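Local coordinates for bottromycin amidohydrolase (Streptomyces purpureus, PDB 6I5S), which probably hydrolyses a thiazoline-containing intermediate at a dinuclear zinc centre, acting as the gatekeeper of bottromycin biosynthesis, at residues 188-193 with 214-219; 204-209 with 223-228; 208-213 with 229-234. One frame throughout, in Å; residues are numbered along the deposited sequence.

The three contacts illustrate how neighbouring turns of an amidohydrolase chain build up a metal site. The segments of contact 1 alternate with those of the other two: 188-193 begins helix 190-203, the loop residues 204-213 follow it, 214-219 enters helix 217-223, and residues 223-234 pass through strand 226-228 into the next loop. Contact 1 lies outermost, its centre about 13 Å from that of contact 2 and about 11 Å from that of contact 3; the centres of contacts 2 and 3 are also about 11 Å apart. Contacts 2 and 3 share Val208 and Gly209, while Phe193 of contact 1 packs on Met224 and Pro212. The backbone pairing of contact 2 thus continues directly into the zinc ligands of contact 3.

Contact 1 (188-193 with 214-219); sequences VERPVF and AVRLDV
Ala214 meets the start of helix 190-203 through both its methyl group and its backbone. Its CB faces the backbone N of Arg190, while its carbonyl O lies 3.4 Å from Arg190 CB, against the aliphatic base of that side chain. Two waters fasten the same residue to the other segment. One accepts from Ala214 N and donates to Val188 O at 2.7 Å; the other donates to Ala214 O and accepts a hydrogen bond from Arg190 NH1 at 2.8 Å. Arg190 leaves its helix with CG anti to the backbone N (chi1 -172°) and its chain bends at chi3. Its guanidinium meets the second water at the edge, in plane, while Pro191 CD lies over one face near the rim.

Val215 brings the apolar part of the contact. Its CG2 stands over one face of the Phe193 ring in a CH-pi contact, 4.1 Å from the ring centroid and 28° off the normal, while CG1 reaches Phe193 CE2 at 3.9 Å; the two side chains cross at about a right angle. The two helices start side by side, as successive helices of the beta/alpha barrel expected for an amidohydrolase would. Glu189 holds the N-cap position of helix 190-203 and Arg216 that of helix 217-223. In the first turn of the former, Phe193 N bonds to Glu189 O. Pro212 and Thr223 also touch the phenyl ring.

Arg216 comes back at its far end, with Arg190 CD near the plane of its guanidinium, at the edge. The charged atoms of the two arginines stay apart, NE of Arg190 lying 5.3 Å from NH1 of Arg216. In the first turn of helix 217-223, Val219 CG1 approaches Phe193 CE2 obliquely at 4.4 Å.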
ATOM      1  N   VAL A 188     -10.331 -10.396  18.466  1.00 29.49           N
ATOM      2  CA  VAL A 188     -10.024 -11.824  18.547  1.00 29.19           C
ATOM      3  C   VAL A 188      -9.613 -12.158  19.969  1.00 27.94           C
ATOM      4  O   VAL A 188      -8.728 -11.517  20.542  1.00 29.66           O
ATOM      5  CB  VAL A 188      -8.922 -12.212  17.553  1.00 26.16           C
ATOM      6  CG1 VAL A 188      -8.610 -13.736  17.704  1.00 28.45           C
ATOM      7  CG2 VAL A 188      -9.397 -11.960  16.134  1.00 27.82           C
ATOM      8  N   GLU A 189     -10.231 -13.196  20.531  1.00 29.85           N
ATOM      9  CA  GLU A 189      -9.933 -13.572  21.906  1.00 30.87           C
ATOM     10  C   GLU A 189      -8.547 -14.215  21.992  1.00 29.76           C
ATOM     11  O   GLU A 189      -8.075 -14.850  21.049  1.00 31.70           O
ATOM     12  CB  GLU A 189     -11.005 -14.538  22.425  1.00 32.13           C
ATOM     13  CG  GLU A 189     -12.370 -13.907  22.610  1.00 37.58           C
ATOM     14  CD  GLU A 189     -13.553 -14.892  22.528  1.00 63.15           C
ATOM     15  OE1 GLU A 189     -13.648 -15.714  21.564  1.00 57.18           O
ATOM     16  OE2 GLU A 189     -14.407 -14.824  23.432  1.00 73.10           O
ATOM     17  N   ARG A 190      -7.927 -14.131  23.185  1.00 31.51           N
ATOM     18  CA  ARG A 190      -6.549 -14.599  23.307  1.00 32.54           C
ATOM     19  C   ARG A 190      -6.390 -16.087  22.993  1.00 30.78           C
ATOM     20  O   ARG A 190      -5.465 -16.437  22.243  1.00 32.94           O
ATOM     21  CB  ARG A 190      -6.012 -14.305  24.722  1.00 34.00           C
ATOM     22  CG  ARG A 190      -4.508 -14.584  24.854  1.00 37.04           C
ATOM     23  CD  ARG A 190      -4.052 -14.870  26.297  1.00 45.66           C
ATOM     24  NE  ARG A 190      -4.711 -16.081  26.805  1.00 64.92           N
ATOM     25  CZ  ARG A 190      -5.698 -16.089  27.701  1.00 80.11           C
ATOM     26  NH1 ARG A 190      -6.143 -14.946  28.231  1.00100.59           N
ATOM     27  NH2 ARG A 190      -6.242 -17.252  28.070  1.00 54.08           N
ATOM     28  N   PRO A 191      -7.189 -16.999  23.549  1.00 29.95           N
ATOM     29  CA  PRO A 191      -7.017 -18.438  23.224  1.00 32.12           C
ATOM     30  C   PRO A 191      -7.230 -18.744  21.740  1.00 35.91           C
ATOM     31  O   PRO A 191      -6.610 -19.663  21.160  1.00 33.97           O
ATOM     32  CB  PRO A 191      -8.074 -19.118  24.107  1.00 32.18           C
ATOM     33  CG  PRO A 191      -8.648 -18.147  24.948  1.00 39.59           C
ATOM     34  CD  PRO A 191      -8.283 -16.766  24.517  1.00 36.31           C
ATOM     35  N   VAL A 192      -8.149 -18.015  21.116  1.00 29.42           N
ATOM     36  CA  VAL A 192      -8.398 -18.172  19.697  1.00 27.55           C
ATOM     37  C   VAL A 192      -7.213 -17.674  18.878  1.00 28.79           C
ATOM     38  O   VAL A 192      -6.792 -18.350  17.928  1.00 30.87           O
ATOM     39  CB  VAL A 192      -9.724 -17.490  19.327  1.00 31.91           C
ATOM     40  CG1 VAL A 192      -9.976 -17.599  17.833  1.00 30.12           C
ATOM     41  CG2 VAL A 192     -10.907 -18.123  20.098  1.00 36.53           C
ATOM     42  N   PHE A 193      -6.649 -16.506  19.228  1.00 28.67           N
ATOM     43  CA  PHE A 193      -5.446 -16.022  18.570  1.00 30.01           C
ATOM     44  C   PHE A 193      -4.324 -17.058  18.666  1.00 27.41           C
ATOM     45  O   PHE A 193      -3.624 -17.334  17.682  1.00 30.48           O
ATOM     46  CB  PHE A 193      -5.028 -14.681  19.163  1.00 28.67           C
ATOM     47  CG  PHE A 193      -3.769 -14.131  18.577  1.00 26.00           C
ATOM     48  CD1 PHE A 193      -3.817 -13.346  17.443  1.00 28.81           C
ATOM     49  CD2 PHE A 193      -2.557 -14.425  19.149  1.00 32.84           C
ATOM     50  CE1 PHE A 193      -2.630 -12.818  16.921  1.00 29.63           C
ATOM     51  CE2 PHE A 193      -1.382 -13.906  18.656  1.00 32.70           C
ATOM     52  CZ  PHE A 193      -1.406 -13.127  17.537  1.00 27.80           C
ATOM     53  N   ALA A 214      -6.669  -8.347  23.429  1.00 32.47           N
ATOM     54  CA  ALA A 214      -6.478  -9.377  24.448  1.00 34.66           C
ATOM     55  C   ALA A 214      -5.147 -10.085  24.334  1.00 36.51           C
ATOM     56  O   ALA A 214      -4.943 -11.094  25.016  1.00 37.02           O
ATOM     57  CB  ALA A 214      -7.604 -10.405  24.373  1.00 38.29           C
ATOM     58  N   VAL A 215      -4.259  -9.612  23.464  1.00 30.66           N
ATOM     59  CA  VAL A 215      -2.967 -10.245  23.224  1.00 31.62           C
ATOM     60  C   VAL A 215      -1.831  -9.295  23.613  1.00 34.16           C
ATOM     61  O   VAL A 215      -1.798  -8.123  23.184  1.00 34.25           O
ATOM     62  CB  VAL A 215      -2.828 -10.686  21.772  1.00 31.67           C
ATOM     63  CG1 VAL A 215      -1.402 -11.230  21.467  1.00 32.80           C
ATOM     64  CG2 VAL A 215      -3.899 -11.777  21.421  1.00 32.65           C
ATOM     65  N   ARG A 216      -0.855  -9.845  24.330  1.00 35.37           N
ATOM     66  CA  ARG A 216       0.357  -9.123  24.686  1.00 35.43           C
ATOM     67  C   ARG A 216       1.108  -8.679  23.444  1.00 30.43           C
ATOM     68  O   ARG A 216       1.238  -9.403  22.455  1.00 32.60           O
ATOM     69  CB  ARG A 216       1.279 -10.010  25.524  1.00 33.92           C
ATOM     70  CG  ARG A 216       0.750 -10.381  26.945  1.00 46.94           C
ATOM     71  CD  ARG A 216       1.581 -11.494  27.537  1.00 41.79           C
ATOM     72  NE  ARG A 216       1.204 -11.843  28.917  1.00 45.37           N
ATOM     73  CZ  ARG A 216       0.219 -12.673  29.245  1.00 57.03           C
ATOM     74  NH1 ARG A 216      -0.505 -13.253  28.294  1.00 41.93           N
ATOM     75  NH2 ARG A 216      -0.049 -12.935  30.533  1.00 54.23           N
ATOM     76  N   LEU A 217       1.668  -7.478  23.504  1.00 33.03           N
ATOM     77  CA  LEU A 217       2.354  -6.962  22.329  1.00 33.07           C
ATOM     78  C   LEU A 217       3.516  -7.862  21.955  1.00 32.63           C
ATOM     79  O   LEU A 217       3.742  -8.136  20.771  1.00 34.37           O
ATOM     80  CB  LEU A 217       2.853  -5.544  22.576  1.00 33.13           C
ATOM     81  CG  LEU A 217       3.749  -4.922  21.554  1.00 34.91           C
ATOM     82  CD1 LEU A 217       3.015  -4.719  20.238  1.00 35.23           C
ATOM     83  CD2 LEU A 217       4.259  -3.583  22.097  1.00 41.28           C
ATOM     84  N   ASP A 218       4.276  -8.315  22.943  1.00 35.06           N
ATOM     85  CA  ASP A 218       5.451  -9.115  22.619  1.00 44.49           C
ATOM     86  C   ASP A 218       5.054 -10.433  21.972  1.00 45.89           C
ATOM     87  O   ASP A 218       5.745 -10.914  21.076  1.00 38.31           O
ATOM     88  CB  ASP A 218       6.300  -9.369  23.866  1.00 50.46           C
ATOM     89  CG  ASP A 218       5.468  -9.492  25.101  1.00 94.74           C
ATOM     90  OD1 ASP A 218       4.844  -8.473  25.487  1.00108.00           O
ATOM     91  OD2 ASP A 218       5.413 -10.608  25.664  1.00109.91           O
ATOM     92  N   VAL A 219       3.945 -11.030  22.412  1.00 34.83           N
ATOM     93  CA  VAL A 219       3.442 -12.241  21.756  1.00 34.23           C
ATOM     94  C   VAL A 219       3.041 -11.962  20.306  1.00 35.78           C
ATOM     95  O   VAL A 219       3.345 -12.739  19.382  1.00 32.87           O
ATOM     96  CB  VAL A 219       2.272 -12.808  22.597  1.00 35.08           C
ATOM     97  CG1 VAL A 219       1.622 -13.953  21.926  1.00 39.55           C
ATOM     98  CG2 VAL A 219       2.751 -13.179  23.973  1.00 38.17           C
TER
HETATM   99  O   HOH W   1      -8.883  -9.043  21.624  1.00 28.11           O
HETATM  100  O   HOH W   2      -5.666 -12.276  27.644  1.00 43.15           O

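Contact 2 (204-209 with 223-228); sequences GIPVVG and TMRSTE
Val207 O takes a hydrogen bond from Arg225 N at 2.7 Å, and two residues on Gly209 O takes one from Glu228 N at 3.0 Å. The first donor lies 19° out of the carbonyl plane and the second further out, at 32°. A water joins Val207 N to Thr223 O. Between the two bonds Val208 CA leans on Ser226 O in a CA-H...O contact of 3.4 Å. Side chains fill in around this backbone: Pro206 CB stands over one face of the Arg225 guanidinium, 3.7 Å from Arg225 CZ, and Met224, bent at chi3, tucks CE against Gly209 N at 3.5 Å.

Residues 207-209 run parallel to strand 226-228 as an irregular, strand-like stretch, and the link through helix 217-223 resembles a beta-alpha-beta crossover. Val208 pairs on with the backbone of Ile182 and Val184, and Thr227 with Phe268 and Cys270.

Farther out, polar partners fix the side chains. Arg225 NH1 bonds to Val388 O. Ser226 OG donates to Glu228 OE2 at 2.7 Å, meeting it nearly along its C-O axis; Arg115 forms a salt bridge with Glu228 and a hydrogen bond with Ser226 OG, and Glu228 OE1 bonds to the zinc ligand His94.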
ATOM      1  N   GLY A 204       1.972 -22.873   7.136  1.00 31.69           N
ATOM      2  CA  GLY A 204       2.723 -21.923   6.313  1.00 31.41           C
ATOM      3  C   GLY A 204       2.004 -20.667   5.929  1.00 34.77           C
ATOM      4  O   GLY A 204       2.376 -20.029   4.941  1.00 32.63           O
ATOM      5  N   ILE A 205       0.968 -20.287   6.667  1.00 25.83           N
ATOM      6  CA  ILE A 205       0.131 -19.134   6.347  1.00 24.65           C
ATOM      7  C   ILE A 205       0.542 -17.966   7.244  1.00 27.98           C
ATOM      8  O   ILE A 205       0.419 -18.079   8.489  1.00 27.81           O
ATOM      9  CB  ILE A 205      -1.342 -19.446   6.565  1.00 28.24           C
ATOM     10  CG1 ILE A 205      -1.793 -20.612   5.687  1.00 26.16           C
ATOM     11  CG2 ILE A 205      -2.181 -18.211   6.252  1.00 26.60           C
ATOM     12  CD1 ILE A 205      -3.076 -21.170   6.176  1.00 25.86           C
ATOM     13  N   PRO A 206       0.898 -16.823   6.688  1.00 26.73           N
ATOM     14  CA  PRO A 206       1.180 -15.641   7.529  1.00 27.45           C
ATOM     15  C   PRO A 206      -0.068 -15.005   8.082  1.00 27.15           C
ATOM     16  O   PRO A 206      -1.116 -14.991   7.429  1.00 26.10           O
ATOM     17  CB  PRO A 206       1.884 -14.671   6.567  1.00 30.11           C
ATOM     18  CG  PRO A 206       1.490 -15.062   5.259  1.00 31.26           C
ATOM     19  CD  PRO A 206       1.215 -16.567   5.280  1.00 27.59           C
ATOM     20  N   VAL A 207       0.065 -14.488   9.316  1.00 23.88           N
ATOM     21  CA  VAL A 207      -0.995 -13.746   9.980  1.00 23.24           C
ATOM     22  C   VAL A 207      -0.561 -12.287  10.128  1.00 24.25           C
ATOM     23  O   VAL A 207       0.522 -11.991  10.664  1.00 28.14           O
ATOM     24  CB  VAL A 207      -1.335 -14.353  11.361  1.00 28.06           C
ATOM     25  CG1 VAL A 207      -2.425 -13.525  12.033  1.00 34.34           C
ATOM     26  CG2 VAL A 207      -1.738 -15.846  11.210  1.00 27.48           C
ATOM     27  N   VAL A 208      -1.416 -11.374   9.666  1.00 24.89           N
ATOM     28  CA  VAL A 208      -1.136  -9.957   9.694  1.00 23.69           C
ATOM     29  C   VAL A 208      -2.313  -9.268  10.375  1.00 27.32           C
ATOM     30  O   VAL A 208      -3.317  -9.887  10.688  1.00 26.75           O
ATOM     31  CB  VAL A 208      -0.896  -9.363   8.287  1.00 26.28           C
ATOM     32  CG1 VAL A 208       0.305  -9.988   7.647  1.00 28.79           C
ATOM     33  CG2 VAL A 208      -2.130  -9.532   7.390  1.00 24.60           C
ATOM     34  N   GLY A 209      -2.204  -7.954  10.565  1.00 27.90           N
ATOM     35  CA  GLY A 209      -3.343  -7.160  10.975  1.00 28.49           C
ATOM     36  C   GLY A 209      -3.123  -6.410  12.283  1.00 25.76           C
ATOM     37  O   GLY A 209      -2.019  -5.893  12.559  1.00 28.04           O
ATOM     38  N   THR A 223       4.735 -13.576  16.663  1.00 33.55           N
ATOM     39  CA  THR A 223       3.906 -14.549  15.949  1.00 27.98           C
ATOM     40  C   THR A 223       3.298 -13.996  14.668  1.00 32.13           C
ATOM     41  O   THR A 223       2.992 -14.771  13.762  1.00 36.65           O
ATOM     42  CB  THR A 223       2.761 -15.085  16.830  1.00 35.26           C
ATOM     43  OG1 THR A 223       1.937 -14.010  17.290  1.00 38.81           O
ATOM     44  CG2 THR A 223       3.277 -15.869  18.024  1.00 35.17           C
ATOM     45  N   MET A 224       3.135 -12.688  14.544  1.00 29.46           N
ATOM     46  CA  MET A 224       2.508 -12.112  13.363  1.00 26.29           C
ATOM     47  C   MET A 224       3.544 -11.696  12.319  1.00 25.95           C
ATOM     48  O   MET A 224       4.598 -11.145  12.642  1.00 26.22           O
ATOM     49  CB  MET A 224       1.645 -10.896  13.752  1.00 30.79           C
ATOM     50  CG  MET A 224       0.429 -11.317  14.641  1.00 30.15           C
ATOM     51  SD  MET A 224      -0.576  -9.923  15.204  1.00 28.32           S
ATOM     52  CE  MET A 224      -1.252  -9.230  13.680  1.00 29.21           C
ATOM     53  N   ARG A 225       3.225 -11.952  11.059  1.00 27.25           N
ATOM     54  CA  ARG A 225       4.151 -11.601   9.992  1.00 26.45           C
ATOM     55  C   ARG A 225       4.314 -10.088   9.892  1.00 24.82           C
ATOM     56  O   ARG A 225       5.421  -9.595   9.653  1.00 28.53           O
ATOM     57  CB  ARG A 225       3.669 -12.170   8.661  1.00 25.36           C
ATOM     58  CG  ARG A 225       4.319 -11.598   7.334  1.00 29.69           C
ATOM     59  CD  ARG A 225       5.720 -12.082   7.178  1.00 31.24           C
ATOM     60  NE  ARG A 225       5.767 -13.523   7.099  1.00 34.77           N
ATOM     61  CZ  ARG A 225       5.537 -14.249   6.030  1.00 37.02           C
ATOM     62  NH1 ARG A 225       5.183 -13.701   4.871  1.00 31.67           N
ATOM     63  NH2 ARG A 225       5.643 -15.563   6.150  1.00 39.39           N
ATOM     64  N   SER A 226       3.231  -9.348  10.114  1.00 28.13           N
ATOM     65  CA  SER A 226       3.319  -7.905  10.217  1.00 26.55           C
ATOM     66  C   SER A 226       2.196  -7.419  11.131  1.00 27.78           C
ATOM     67  O   SER A 226       1.176  -8.084  11.309  1.00 27.07           O
ATOM     68  CB  SER A 226       3.205  -7.193   8.851  1.00 24.47           C
ATOM     69  OG  SER A 226       1.852  -7.272   8.346  1.00 27.39           O
ATOM     70  N   THR A 227       2.396  -6.232  11.687  1.00 27.76           N
ATOM     71  CA  THR A 227       1.378  -5.525  12.475  1.00 26.99           C
ATOM     72  C   THR A 227       1.180  -4.136  11.876  1.00 30.12           C
ATOM     73  O   THR A 227       2.123  -3.523  11.330  1.00 27.96           O
ATOM     74  CB  THR A 227       1.724  -5.395  13.958  1.00 27.12           C
ATOM     75  OG1 THR A 227       2.981  -4.718  14.143  1.00 28.92           O
ATOM     76  CG2 THR A 227       1.842  -6.827  14.616  1.00 29.03           C
ATOM     77  N   GLU A 228      -0.082  -3.692  11.902  1.00 24.76           N
ATOM     78  CA  GLU A 228      -0.510  -2.507  11.177  1.00 26.07           C
ATOM     79  C   GLU A 228      -0.868  -1.365  12.133  1.00 25.64           C
ATOM     80  O   GLU A 228      -1.401  -1.575  13.233  1.00 28.18           O
ATOM     81  CB  GLU A 228      -1.730  -2.805  10.287  1.00 36.34           C
ATOM     82  CG  GLU A 228      -1.623  -4.145   9.485  1.00 42.79           C
ATOM     83  CD  GLU A 228      -0.472  -4.100   8.538  1.00 37.42           C
ATOM     84  OE1 GLU A 228      -0.465  -3.155   7.716  1.00 37.72           O
ATOM     85  OE2 GLU A 228       0.426  -4.965   8.616  1.00 34.26           O
TER
HETATM   86  O   HOH W   3       2.477 -15.176  10.987  1.00 29.51           O

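Contact 3 (208-213 with 229-234); sequences VGHVPQ and HLYGFV. With ZN (zinc ion), chain B.
The dinuclear zinc centre of this amidohydrolase takes one ligand from each side of this contact, His210 and His229, which with the carboxylated lysine Xaa183 bind one of its two zinc ions. Metal sites of this kind lie at the C-terminal ends of the strands of a beta/alpha barrel. Both histidines use NE2, each about 2.2 Å from the zinc, and two waters, one at 2.1 Å from the metal, belong to the same shell. His94, His96, Xaa183 and Asp348 hold the other zinc, making the modified lysine the shared ligand.

Sharing a metal brings the two imidazoles close without a hydrogen bond between them. His210 NE2 sits at the edge of the His229 ring, in its plane, 3.2 Å from CD2, and the ring planes are turned 81° apart. The remaining nitrogens fix the rotation of each ring: His210 ND1 bonds to Asp186, and His229 ND1 to Thr272 OG1. These are second-shell partners that would set the direction of both metal-binding nitrogens.

Tyr231 completes an aromatic cluster with the two histidines. In a T-shaped (edge-to-face) contact it turns its CD2-CE2 edge to one face of His210, with CE2 3.6 Å from His210 CE1 and the planes at 84°. The Tyr231 side chain runs beside that of His210, pointing the same way, and His229 CB lies over the centre of one face of the Tyr231 ring. His210 also stacks with Tyr185.

Beyond the rings the backbones come together at Val211 and Gly232. Val211 CB is 4.1 Å from Gly232 CA, and its CG2 rests on Tyr231 O. A water spans the same gap, accepting from Val211 N at 3.0 Å and donating to Tyr231 O at 2.9 Å.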
ATOM      1  N   VAL A 208      -1.416 -11.374   9.666  1.00 24.89           N
ATOM      2  CA  VAL A 208      -1.136  -9.957   9.694  1.00 23.69           C
ATOM      3  C   VAL A 208      -2.313  -9.268  10.375  1.00 27.32           C
ATOM      4  O   VAL A 208      -3.317  -9.887  10.688  1.00 26.75           O
ATOM      5  CB  VAL A 208      -0.896  -9.363   8.287  1.00 26.28           C
ATOM      6  CG1 VAL A 208       0.305  -9.988   7.647  1.00 28.79           C
ATOM      7  CG2 VAL A 208      -2.130  -9.532   7.390  1.00 24.60           C
ATOM      8  N   GLY A 209      -2.204  -7.954  10.565  1.00 27.90           N
ATOM      9  CA  GLY A 209      -3.343  -7.160  10.975  1.00 28.49           C
ATOM     10  C   GLY A 209      -3.123  -6.410  12.283  1.00 25.76           C
ATOM     11  O   GLY A 209      -2.019  -5.893  12.559  1.00 28.04           O
ATOM     12  N   HIS A 210      -4.203  -6.248  13.038  1.00 27.59           N
ATOM     13  CA  HIS A 210      -4.204  -5.477  14.263  1.00 28.27           C
ATOM     14  C   HIS A 210      -3.772  -6.336  15.428  1.00 30.41           C
ATOM     15  O   HIS A 210      -4.302  -7.422  15.598  1.00 28.75           O
ATOM     16  CB  HIS A 210      -5.606  -4.942  14.582  1.00 30.12           C
ATOM     17  CG  HIS A 210      -6.153  -3.990  13.554  1.00 29.74           C
ATOM     18  ND1 HIS A 210      -7.297  -3.251  13.783  1.00 34.31           N
ATOM     19  CD2 HIS A 210      -5.728  -3.665  12.307  1.00 30.28           C
ATOM     20  CE1 HIS A 210      -7.543  -2.500  12.709  1.00 39.63           C
ATOM     21  NE2 HIS A 210      -6.609  -2.737  11.809  1.00 32.51           N
ATOM     22  N   VAL A 211      -2.885  -5.820  16.288  1.00 29.87           N
ATOM     23  CA  VAL A 211      -2.576  -6.557  17.516  1.00 29.46           C
ATOM     24  C   VAL A 211      -3.866  -6.641  18.314  1.00 27.34           C
ATOM     25  O   VAL A 211      -4.417  -5.602  18.679  1.00 30.11           O
ATOM     26  CB  VAL A 211      -1.473  -5.886  18.363  1.00 30.98           C
ATOM     27  CG1 VAL A 211      -1.283  -6.579  19.726  1.00 30.39           C
ATOM     28  CG2 VAL A 211      -0.147  -5.830  17.564  1.00 33.98           C
ATOM     29  N   PRO A 212      -4.387  -7.823  18.618  1.00 30.87           N
ATOM     30  CA  PRO A 212      -5.669  -7.868  19.338  1.00 28.86           C
ATOM     31  C   PRO A 212      -5.534  -7.343  20.745  1.00 27.12           C
ATOM     32  O   PRO A 212      -4.498  -7.472  21.389  1.00 30.77           O
ATOM     33  CB  PRO A 212      -6.025  -9.351  19.328  1.00 30.57           C
ATOM     34  CG  PRO A 212      -5.263  -9.896  18.143  1.00 30.24           C
ATOM     35  CD  PRO A 212      -3.986  -9.165  18.136  1.00 29.79           C
ATOM     36  N   GLN A 213      -6.604  -6.702  21.206  1.00 31.79           N
ATOM     37  CA  GLN A 213      -6.599  -6.094  22.531  1.00 34.58           C
ATOM     38  C   GLN A 213      -6.259  -7.105  23.616  1.00 34.87           C
ATOM     39  O   GLN A 213      -5.606  -6.746  24.616  1.00 35.50           O
ATOM     40  CB  GLN A 213      -7.964  -5.480  22.814  1.00 35.25           C
ATOM     41  CG  GLN A 213      -8.234  -4.214  22.048  1.00 66.83           C
ATOM     42  CD  GLN A 213      -9.141  -3.255  22.792  1.00 87.53           C
ATOM     43  OE1 GLN A 213      -9.140  -2.065  22.486  1.00 93.93           O
ATOM     44  NE2 GLN A 213      -9.921  -3.759  23.769  1.00 91.92           N
ATOM     45  N   HIS A 229      -0.639  -0.163  11.640  1.00 26.34           N
ATOM     46  CA  HIS A 229      -1.123   1.100  12.216  1.00 26.12           C
ATOM     47  C   HIS A 229      -0.446   1.465  13.525  1.00 25.34           C
ATOM     48  O   HIS A 229      -0.880   2.434  14.175  1.00 25.54           O
ATOM     49  CB  HIS A 229      -2.645   1.070  12.466  1.00 26.03           C
ATOM     50  CG  HIS A 229      -3.468   0.523  11.353  1.00 29.87           C
ATOM     51  ND1 HIS A 229      -3.474   1.053  10.081  1.00 29.92           N
ATOM     52  CD2 HIS A 229      -4.375  -0.499  11.339  1.00 33.29           C
ATOM     53  CE1 HIS A 229      -4.314   0.361   9.325  1.00 32.28           C
ATOM     54  NE2 HIS A 229      -4.878  -0.571  10.067  1.00 28.21           N
ATOM     55  N   LEU A 230       0.630   0.780  13.914  1.00 28.45           N
ATOM     56  CA  LEU A 230       1.249   0.904  15.239  1.00 29.45           C
ATOM     57  C   LEU A 230       0.320   0.462  16.374  1.00 29.71           C
ATOM     58  O   LEU A 230       0.652   0.662  17.552  1.00 29.77           O
ATOM     59  CB  LEU A 230       1.762   2.350  15.475  1.00 24.22           C
ATOM     60  CG  LEU A 230       2.821   2.840  14.487  1.00 26.72           C
ATOM     61  CD1 LEU A 230       3.208   4.288  14.816  1.00 31.15           C
ATOM     62  CD2 LEU A 230       4.040   1.945  14.548  1.00 30.06           C
ATOM     63  N   TYR A 231      -0.818  -0.192  16.084  1.00 28.21           N
ATOM     64  CA  TYR A 231      -1.644  -0.641  17.184  1.00 30.55           C
ATOM     65  C   TYR A 231      -0.848  -1.656  17.983  1.00 32.55           C
ATOM     66  O   TYR A 231      -0.006  -2.380  17.436  1.00 32.55           O
ATOM     67  CB  TYR A 231      -2.952  -1.236  16.715  1.00 29.41           C
ATOM     68  CG  TYR A 231      -3.875  -0.269  16.001  1.00 32.92           C
ATOM     69  CD1 TYR A 231      -3.779   1.101  16.170  1.00 34.36           C
ATOM     70  CD2 TYR A 231      -4.840  -0.732  15.129  1.00 30.91           C
ATOM     71  CE1 TYR A 231      -4.635   1.938  15.486  1.00 30.74           C
ATOM     72  CE2 TYR A 231      -5.683   0.094  14.476  1.00 32.54           C
ATOM     73  CZ  TYR A 231      -5.595   1.426  14.665  1.00 40.99           C
ATOM     74  OH  TYR A 231      -6.452   2.266  13.955  1.00 40.89           O
ATOM     75  N   GLY A 232      -1.065  -1.643  19.284  1.00 31.03           N
ATOM     76  CA  GLY A 232      -0.190  -2.400  20.175  1.00 32.19           C
ATOM     77  C   GLY A 232       0.843  -1.520  20.840  1.00 30.28           C
ATOM     78  O   GLY A 232       0.997  -1.530  22.053  1.00 32.06           O
ATOM     79  N   PHE A 233       1.578  -0.752  20.038  1.00 30.67           N
ATOM     80  CA  PHE A 233       2.408   0.317  20.604  1.00 35.63           C
ATOM     81  C   PHE A 233       1.538   1.464  21.110  1.00 34.37           C
ATOM     82  O   PHE A 233       1.862   2.116  22.115  1.00 39.32           O
ATOM     83  CB  PHE A 233       3.396   0.825  19.554  1.00 34.69           C
ATOM     84  CG  PHE A 233       4.392  -0.224  19.102  1.00 35.17           C
ATOM     85  CD1 PHE A 233       5.484  -0.547  19.912  1.00 39.34           C
ATOM     86  CD2 PHE A 233       4.188  -0.923  17.940  1.00 40.94           C
ATOM     87  CE1 PHE A 233       6.366  -1.538  19.524  1.00 38.37           C
ATOM     88  CE2 PHE A 233       5.062  -1.910  17.538  1.00 37.95           C
ATOM     89  CZ  PHE A 233       6.168  -2.202  18.337  1.00 33.34           C
ATOM     90  N   VAL A 234       0.462   1.753  20.393  1.00 31.70           N
ATOM     91  CA  VAL A 234      -0.571   2.684  20.831  1.00 33.71           C
ATOM     92  C   VAL A 234      -1.906   1.987  20.679  1.00 33.85           C
ATOM     93  O   VAL A 234      -2.025   1.036  19.903  1.00 34.84           O
ATOM     94  CB  VAL A 234      -0.533   3.996  20.005  1.00 37.44           C
ATOM     95  CG1 VAL A 234       0.811   4.605  20.129  1.00 42.07           C
ATOM     96  CG2 VAL A 234      -0.846   3.733  18.584  1.00 32.46           C
TER
HETATM   97 ZN    ZN B 501      -6.850  -1.519  10.050  0.61 35.03          ZN
HETATM   98  O   HOH W   4      -1.191  -3.663  15.135  1.00 28.32           O
HETATM   99  O   HOH W   5      -8.979  -1.283  10.073  1.00 60.36           O
HETATM  100  O   HOH W   6      -7.444  -0.190   8.352  1.00 39.82           O